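Local atomic coordinates of arsenite methyltransferase (Chlamydomonas reinhardtii, PDB entry 5EVJ), a protein that probably transfers methyl groups from S-adenosylmethionine to trivalent arsenic, yielding mono-, di- and trimethylated products. Residues A[103-108]-A[140-145]; A[229-234]-A[269-274]; A[239-244]-A[325-330]. The protein carries 15 engineered substitutions. All coordinates share one frame; numbering follows the deposited sequence.

In the fold
All three interactions reach the same seven-stranded mixed sheet of the methyltransferase fold. Interaction 1 lies near one edge, where the turn after helix 96-104 meets the start of the outermost strand 143-147; it is partly exposed and rests on an asparagine amide among backbone carbonyls. Toward the other edge, interaction 2 is the most buried, an aromatic and aliphatic contact between helix 227-237 and strand 266-274. Interaction 3 adjoins it, with centres about 11 Å apart and F239, R243, R272 and A234 at the junction, but here a methionine meets an ion pair and ties the sheet edge to helix 322-329. Interaction 1 lies about 26 Å from interaction 3, centre to centre.

Interaction 1. Residues A[103-108]-A[140-145]; sequences KLVGEK and KSNMTF
N142 reaches V105 and G106 at one side of the Rossmann-like fold of class I methyltransferases, where the turn leaving helix 96-104 passes the entrance to outermost strand 143-147. The approach begins just ahead of K140: the backbone N of G139 donates to OE2 of E107, joining the two turns on their exposed side. S141 follows with an ST turn, its OG accepting from M143 N at 3.0 Å at the entrance to the strand. N142 then carries the contact. Its chi1 of 58° tucks CG over its own backbone, flanked by N and C, and points the amide at the turn. There ND2 lies 2.8 Å from G106 O and is hydrogen-bonded to A102 O and G109 O, so a single amide nitrogen sits among carbonyls of the helix end and the turn behind it. CG2 of V105 packs against the same ND2 at 3.6 Å. Beyond N142, M143 and F145 pack on helix 96-104, and T144 pairs through its backbone with V111 and G113 of strand 110-115. Just after helix 96-104, G106 leaves helical geometry with positive phi, its N bonded to K103 O at 2.9 Å.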
# COMPACT_ATOMS: atom_id res chain seq x y z
N LYS A 103 13.95 8.49 -1.11
CA LYS A 103 15.19 7.87 -0.63
C LYS A 103 15.26 6.38 -0.90
O LYS A 103 16.27 5.82 -1.40
CB LYS A 103 15.36 8.06 0.87
CG LYS A 103 16.62 7.32 1.31
CD LYS A 103 16.95 7.48 2.77
CE LYS A 103 18.38 6.97 3.05
NZ LYS A 103 18.55 5.54 2.61
N LEU A 104 14.18 5.69 -0.54
CA LEU A 104 14.30 4.22 -0.55
C LEU A 104 14.31 3.65 -1.92
O LEU A 104 14.72 2.49 -2.08
CB LEU A 104 13.19 3.53 0.32
CG LEU A 104 13.36 3.73 1.84
CD1 LEU A 104 12.28 2.97 2.55
CD2 LEU A 104 14.73 3.24 2.28
N VAL A 105 13.81 4.40 -2.92
CA VAL A 105 13.98 3.90 -4.29
C VAL A 105 15.35 4.18 -4.90
O VAL A 105 15.61 3.77 -6.08
CB VAL A 105 12.95 4.44 -5.31
CG1 VAL A 105 11.55 4.06 -4.82
CG2 VAL A 105 13.09 5.95 -5.48
N GLY A 106 16.20 4.90 -4.15
CA GLY A 106 17.50 5.26 -4.78
C GLY A 106 17.44 6.32 -5.89
O GLY A 106 16.35 6.79 -6.34
N GLU A 107 18.61 6.68 -6.36
CA GLU A 107 18.76 7.76 -7.33
C GLU A 107 18.16 7.42 -8.66
O GLU A 107 17.69 8.27 -9.37
CB GLU A 107 20.23 8.09 -7.48
CG GLU A 107 20.49 9.34 -8.31
CD GLU A 107 21.85 9.97 -8.01
OE1 GLU A 107 22.71 9.27 -7.44
OE2 GLU A 107 22.03 11.15 -8.35
N LYS A 108 18.07 6.15 -8.97
CA LYS A 108 17.56 5.74 -10.26
C LYS A 108 16.04 5.51 -10.24
O LYS A 108 15.42 5.42 -11.28
CB LYS A 108 18.30 4.51 -10.76
CG LYS A 108 19.58 4.87 -11.54
CD LYS A 108 20.51 3.66 -11.77
CE LYS A 108 21.76 4.07 -12.55
NZ LYS A 108 22.46 2.91 -13.16
N LYS A 140 20.13 15.40 -8.55
CA LYS A 140 18.87 16.19 -8.43
C LYS A 140 17.71 15.41 -7.78
O LYS A 140 17.78 14.18 -7.63
CB LYS A 140 18.44 16.65 -9.82
CG LYS A 140 18.51 15.53 -10.84
CD LYS A 140 18.58 16.13 -12.23
CE LYS A 140 18.07 15.14 -13.25
NZ LYS A 140 16.61 14.96 -13.08
N SER A 141 16.65 16.11 -7.40
CA SER A 141 15.41 15.47 -6.91
C SER A 141 14.89 14.42 -7.91
O SER A 141 14.86 14.67 -9.13
CB SER A 141 14.37 16.54 -6.68
OG SER A 141 13.11 15.97 -6.44
N ASN A 142 14.55 13.23 -7.41
CA ASN A 142 13.84 12.28 -8.25
C ASN A 142 12.29 12.34 -7.94
O ASN A 142 11.57 11.41 -8.24
CB ASN A 142 14.43 10.90 -8.06
CG ASN A 142 14.40 10.39 -6.58
OD1 ASN A 142 14.10 11.13 -5.63
ND2 ASN A 142 14.65 9.07 -6.39
N MET A 143 11.80 13.47 -7.41
CA MET A 143 10.38 13.71 -7.10
C MET A 143 9.69 14.72 -8.03
O MET A 143 10.28 15.68 -8.44
CB MET A 143 10.21 14.17 -5.65
CG MET A 143 10.80 13.21 -4.64
SD MET A 143 10.58 13.71 -2.89
CE MET A 143 12.18 14.50 -2.75
N THR A 144 8.41 14.51 -8.28
CA THR A 144 7.56 15.32 -9.09
C THR A 144 6.30 15.37 -8.26
O THR A 144 5.73 14.33 -7.88
CB THR A 144 7.24 14.65 -10.45
OG1 THR A 144 8.45 14.25 -11.12
CG2 THR A 144 6.41 15.58 -11.38
N PHE A 145 5.89 16.58 -7.90
CA PHE A 145 4.63 16.77 -7.24
C PHE A 145 3.68 17.42 -8.19
O PHE A 145 4.02 18.40 -8.78
CB PHE A 145 4.85 17.63 -6.04
CG PHE A 145 5.69 16.96 -5.01
CD1 PHE A 145 5.13 15.93 -4.20
CD2 PHE A 145 7.02 17.28 -4.87
CE1 PHE A 145 5.91 15.28 -3.27
CE2 PHE A 145 7.81 16.64 -3.93
CZ PHE A 145 7.25 15.65 -3.11

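Interaction 2. Residues A[229-234]-A[269-274]; sequences DFIRLA and ITYRLF. Engineered in segment 229-234: A234 (natural residue Cys).
F230 O accepts from the backbone N of A234, an engineered residue, at 2.8 Å, and this helical bond holds the turn from which the F230 side chain reaches Y271. With chi1 at 161°, CG of F230 is opposite its backbone N and the ring swings toward the strand. Its CE2 atom lies over one face of the Y271 ring, offset toward the rim and 3.6 Å from Y271 CD2; the planes are inclined at 34°, an oblique meeting. The Y271 ring is held between F230 CE2 on one face and the I269 CG2 methyl on the other. L273 CD2 touches the edge of the phenylalanine at F230 CZ, 4.2 Å away, while I231 CD1 lies 4.2 Å from Y271 OH. Cut back to an alanine, Y271 would probably leave a gap between F230 and I269 and the phenylalanine ring free to shift. Y201 meets both aromatic rings, and L182 of helix 178-188 packs on F230. The axes of the two segments pass 11.4 Å apart at 20°, a helix laid almost parallel on strand 266-274, which is inserted antiparallel between strands 193-202 and 243-249, the 3-2-1-4-5-7-6 order of class I S-adenosylmethionine-dependent methyltransferases.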
# COMPACT_ATOMS: atom_id res chain seq x y z
N ASP A 229 -16.23 -5.14 3.09
CA ASP A 229 -16.83 -4.41 1.97
C ASP A 229 -15.72 -3.76 1.14
O ASP A 229 -15.83 -3.65 -0.05
CB ASP A 229 -17.87 -3.34 2.43
CG ASP A 229 -19.17 -3.93 2.87
OD1 ASP A 229 -19.50 -5.10 2.50
OD2 ASP A 229 -19.89 -3.21 3.58
N PHE A 230 -14.64 -3.33 1.77
CA PHE A 230 -13.54 -2.81 1.04
C PHE A 230 -12.95 -3.87 0.12
O PHE A 230 -12.68 -3.62 -1.10
CB PHE A 230 -12.46 -2.21 1.95
CG PHE A 230 -11.14 -2.09 1.26
CD1 PHE A 230 -10.92 -1.05 0.34
CD2 PHE A 230 -10.18 -3.11 1.39
CE1 PHE A 230 -9.72 -1.01 -0.35
CE2 PHE A 230 -8.96 -3.05 0.70
CZ PHE A 230 -8.75 -2.01 -0.17
N ILE A 231 -12.76 -5.04 0.68
CA ILE A 231 -12.19 -6.17 -0.07
C ILE A 231 -13.02 -6.43 -1.35
O ILE A 231 -12.46 -6.60 -2.46
CB ILE A 231 -12.02 -7.49 0.81
CG1 ILE A 231 -10.94 -7.24 1.93
CG2 ILE A 231 -11.67 -8.75 -0.06
CD1 ILE A 231 -10.72 -8.41 2.92
N ARG A 232 -14.32 -6.44 -1.19
CA ARG A 232 -15.26 -6.62 -2.30
C ARG A 232 -15.05 -5.57 -3.41
O ARG A 232 -15.03 -5.92 -4.59
CB ARG A 232 -16.76 -6.56 -1.83
CG ARG A 232 -17.16 -7.71 -0.86
CD ARG A 232 -18.58 -7.58 -0.25
NE ARG A 232 -19.02 -8.85 0.38
CZ ARG A 232 -19.26 -9.05 1.71
NH1 ARG A 232 -19.16 -8.06 2.57
NH2 ARG A 232 -19.71 -10.24 2.15
N LEU A 233 -14.93 -4.31 -3.02
CA LEU A 233 -14.78 -3.21 -3.97
C LEU A 233 -13.41 -3.38 -4.62
O LEU A 233 -13.30 -3.40 -5.84
CB LEU A 233 -14.87 -1.90 -3.23
CG LEU A 233 -14.60 -0.61 -4.00
CD1 LEU A 233 -15.61 -0.36 -5.18
CD2 LEU A 233 -14.54 0.54 -2.97
N ALA A 234 -12.38 -3.63 -3.84
CA ALA A 234 -11.08 -3.90 -4.48
C ALA A 234 -11.16 -4.99 -5.50
O ALA A 234 -10.53 -4.95 -6.58
CB ALA A 234 -10.01 -4.20 -3.47
N ILE A 269 -5.26 -0.51 8.92
CA ILE A 269 -4.78 -1.70 8.16
C ILE A 269 -3.96 -1.25 6.95
O ILE A 269 -4.36 -0.31 6.22
CB ILE A 269 -5.92 -2.59 7.63
CG1 ILE A 269 -6.91 -3.00 8.74
CG2 ILE A 269 -5.36 -3.82 6.88
CD1 ILE A 269 -8.12 -3.78 8.20
N THR A 270 -2.85 -1.95 6.73
CA THR A 270 -2.01 -1.76 5.57
C THR A 270 -2.32 -2.96 4.70
O THR A 270 -2.09 -4.11 5.09
CB THR A 270 -0.46 -1.71 5.88
OG1 THR A 270 -0.14 -0.58 6.70
CG2 THR A 270 0.34 -1.53 4.57
N TYR A 271 -2.78 -2.65 3.52
CA TYR A 271 -3.19 -3.63 2.54
C TYR A 271 -2.21 -3.71 1.40
O TYR A 271 -1.61 -2.67 1.02
CB TYR A 271 -4.60 -3.24 1.94
CG TYR A 271 -5.74 -3.83 2.75
CD1 TYR A 271 -5.92 -5.21 2.85
CD2 TYR A 271 -6.64 -2.99 3.42
CE1 TYR A 271 -6.99 -5.75 3.58
CE2 TYR A 271 -7.70 -3.48 4.14
CZ TYR A 271 -7.85 -4.87 4.27
OH TYR A 271 -8.88 -5.33 5.04
N ARG A 272 -2.15 -4.89 0.80
CA ARG A 272 -1.34 -5.17 -0.34
C ARG A 272 -2.21 -5.62 -1.50
O ARG A 272 -2.86 -6.67 -1.43
CB ARG A 272 -0.29 -6.21 0.00
CG ARG A 272 0.53 -5.77 1.22
CD ARG A 272 1.80 -6.63 1.27
NE ARG A 272 2.82 -6.22 0.30
CZ ARG A 272 4.14 -6.43 0.41
NH1 ARG A 272 4.64 -7.12 1.42
NH2 ARG A 272 5.00 -5.93 -0.52
N LEU A 273 -2.18 -4.84 -2.59
CA LEU A 273 -3.04 -5.08 -3.71
C LEU A 273 -2.16 -5.26 -4.95
O LEU A 273 -1.77 -4.27 -5.64
CB LEU A 273 -3.96 -3.91 -3.87
CG LEU A 273 -5.34 -3.87 -3.20
CD1 LEU A 273 -5.41 -4.54 -1.83
CD2 LEU A 273 -5.85 -2.43 -3.14
N PHE A 274 -1.87 -6.52 -5.26
CA PHE A 274 -0.97 -6.82 -6.33
C PHE A 274 -1.71 -6.92 -7.57
O PHE A 274 -2.87 -7.45 -7.57
CB PHE A 274 -0.28 -8.15 -6.11
CG PHE A 274 0.84 -8.06 -5.14
CD1 PHE A 274 2.15 -7.75 -5.58
CD2 PHE A 274 0.60 -8.22 -3.77
CE1 PHE A 274 3.20 -7.65 -4.67
CE2 PHE A 274 1.65 -8.14 -2.87
CZ PHE A 274 2.97 -7.86 -3.29

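Interaction 3. Residues A[239-244]-A[325-330]; sequences FTDPRQ and ASMVGE
M327 lays its sulfur over the guanidinium of R243, with SD 3.7 Å from CZ and above the centre of the planar group. The methionine gets there by being straight: chi2 of 176° and chi3 of -178° stretch the chain out from helix 322-329, so that SD and CE both arrive at the arginine-aspartate pair. R243 answers with a bend. Its chi2 of -82° folds the chain just beyond CG, turning one guanidinium face to the sulfur and bringing the side carrying NE and NH2 round to D241, whose CG is held anti to its own backbone N. These two nitrogens grip a single oxygen side-on: NE donates to D241 OD2 at 3.0 Å and NH2 to the same OD2, also at 3.0 Å. OD2 lies close to the guanidinium plane, yet NE meets it from above the carboxylate plane whereas NH2 comes nearly in line with the C-O bond. N323 ND2 is a further donor to OD2, so three N-H groups hold this oxygen.

The methyl of M327 stays beside the guanidinium and also reaches D241, CE standing 3.6 Å from D241 O and 3.7 Å from D241 OD2. Sulfur and methyl thus make an ion pair covered on one side by a long, largely apolar side chain. The other end of the guanidinium is also fixed, NH1 bonding to D307 OD2 and T324 OG1; two carboxylates around R243 probably favour its positive charge.

Behind the contact, R243 pairs through its backbone with R272 of strand 266-274, P242 rests on I231 and A234 of helix 227-237, and M327 also touches F274. Through M327 and T324, both on R243, helix 322-329 lies against the start of outermost strand 243-249, R243 also touching H310 of strand 310-313.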
# COMPACT_ATOMS: atom_id res chain seq x y z
N PHE A 239 -8.36 -6.18 -8.29
CA PHE A 239 -7.52 -6.64 -7.18
C PHE A 239 -8.21 -7.84 -6.50
O PHE A 239 -8.93 -7.70 -5.49
CB PHE A 239 -7.32 -5.53 -6.18
CG PHE A 239 -6.46 -4.41 -6.71
CD1 PHE A 239 -5.16 -4.67 -7.18
CD2 PHE A 239 -6.95 -3.09 -6.78
CE1 PHE A 239 -4.36 -3.62 -7.64
CE2 PHE A 239 -6.15 -2.05 -7.27
CZ PHE A 239 -4.86 -2.32 -7.68
N THR A 240 -7.98 -9.04 -7.04
CA THR A 240 -8.77 -10.17 -6.67
C THR A 240 -8.49 -10.74 -5.30
O THR A 240 -9.32 -11.48 -4.79
CB THR A 240 -8.62 -11.21 -7.72
OG1 THR A 240 -8.79 -10.54 -8.96
CG2 THR A 240 -9.66 -12.36 -7.57
N ASP A 241 -7.33 -10.42 -4.71
CA ASP A 241 -6.96 -11.05 -3.41
C ASP A 241 -6.15 -10.13 -2.54
O ASP A 241 -4.95 -10.34 -2.35
CB ASP A 241 -6.31 -12.38 -3.65
CG ASP A 241 -5.85 -13.08 -2.34
OD1 ASP A 241 -6.42 -12.84 -1.24
OD2 ASP A 241 -4.91 -13.89 -2.39
N PRO A 242 -6.79 -9.06 -2.05
CA PRO A 242 -6.15 -8.17 -1.12
C PRO A 242 -5.53 -8.92 0.04
O PRO A 242 -6.10 -9.85 0.50
CB PRO A 242 -7.32 -7.31 -0.57
CG PRO A 242 -8.31 -7.30 -1.66
CD PRO A 242 -8.23 -8.75 -2.15
N ARG A 243 -4.36 -8.47 0.51
CA ARG A 243 -3.66 -9.13 1.59
C ARG A 243 -3.37 -8.08 2.62
O ARG A 243 -2.95 -6.98 2.31
CB ARG A 243 -2.34 -9.73 1.10
CG ARG A 243 -2.50 -10.91 0.15
CD ARG A 243 -2.76 -12.25 0.85
NE ARG A 243 -2.97 -13.27 -0.18
CZ ARG A 243 -2.05 -14.16 -0.53
NH1 ARG A 243 -0.90 -14.18 0.11
NH2 ARG A 243 -2.28 -15.04 -1.49
N GLN A 244 -3.61 -8.45 3.85
CA GLN A 244 -3.44 -7.59 4.99
C GLN A 244 -1.98 -7.75 5.48
O GLN A 244 -1.51 -8.85 5.84
CB GLN A 244 -4.50 -8.04 6.01
CG GLN A 244 -4.24 -7.55 7.40
CD GLN A 244 -5.43 -7.78 8.32
OE1 GLN A 244 -6.57 -7.50 7.97
NE2 GLN A 244 -5.14 -8.32 9.51
N ALA A 325 2.45 -17.44 -4.92
CA ALA A 325 3.61 -17.64 -5.84
C ALA A 325 3.72 -16.45 -6.84
O ALA A 325 4.81 -16.03 -7.22
CB ALA A 325 3.53 -18.98 -6.59
N SER A 326 2.58 -15.92 -7.27
CA SER A 326 2.54 -14.79 -8.19
C SER A 326 3.04 -13.55 -7.47
O SER A 326 3.78 -12.73 -8.05
CB SER A 326 1.07 -14.55 -8.72
OG SER A 326 0.71 -15.55 -9.67
N MET A 327 2.57 -13.34 -6.24
CA MET A 327 2.93 -12.14 -5.53
C MET A 327 4.42 -11.94 -5.18
O MET A 327 4.89 -10.78 -5.00
CB MET A 327 2.13 -12.03 -4.23
CG MET A 327 0.61 -11.97 -4.48
SD MET A 327 -0.45 -11.95 -3.00
CE MET A 327 -2.09 -11.94 -3.76
N VAL A 328 5.14 -13.06 -4.97
CA VAL A 328 6.53 -13.00 -4.58
C VAL A 328 7.33 -13.41 -5.79
O VAL A 328 8.46 -13.00 -5.92
CB VAL A 328 6.88 -13.93 -3.38
CG1 VAL A 328 5.96 -13.58 -2.21
CG2 VAL A 328 6.86 -15.43 -3.76
N GLY A 329 6.75 -14.14 -6.74
CA GLY A 329 7.65 -14.54 -7.81
C GLY A 329 7.36 -14.04 -9.21
O GLY A 329 7.97 -14.56 -10.15
N GLU A 330 6.37 -13.14 -9.36
CA GLU A 330 5.94 -12.70 -10.72
C GLU A 330 5.72 -11.22 -10.63
O GLU A 330 5.29 -10.64 -11.56
CB GLU A 330 4.61 -13.37 -11.19
CG GLU A 330 4.71 -14.80 -11.80
CD GLU A 330 3.41 -15.65 -11.58
OE1 GLU A 330 2.32 -15.14 -11.82
OE2 GLU A 330 3.46 -16.85 -11.13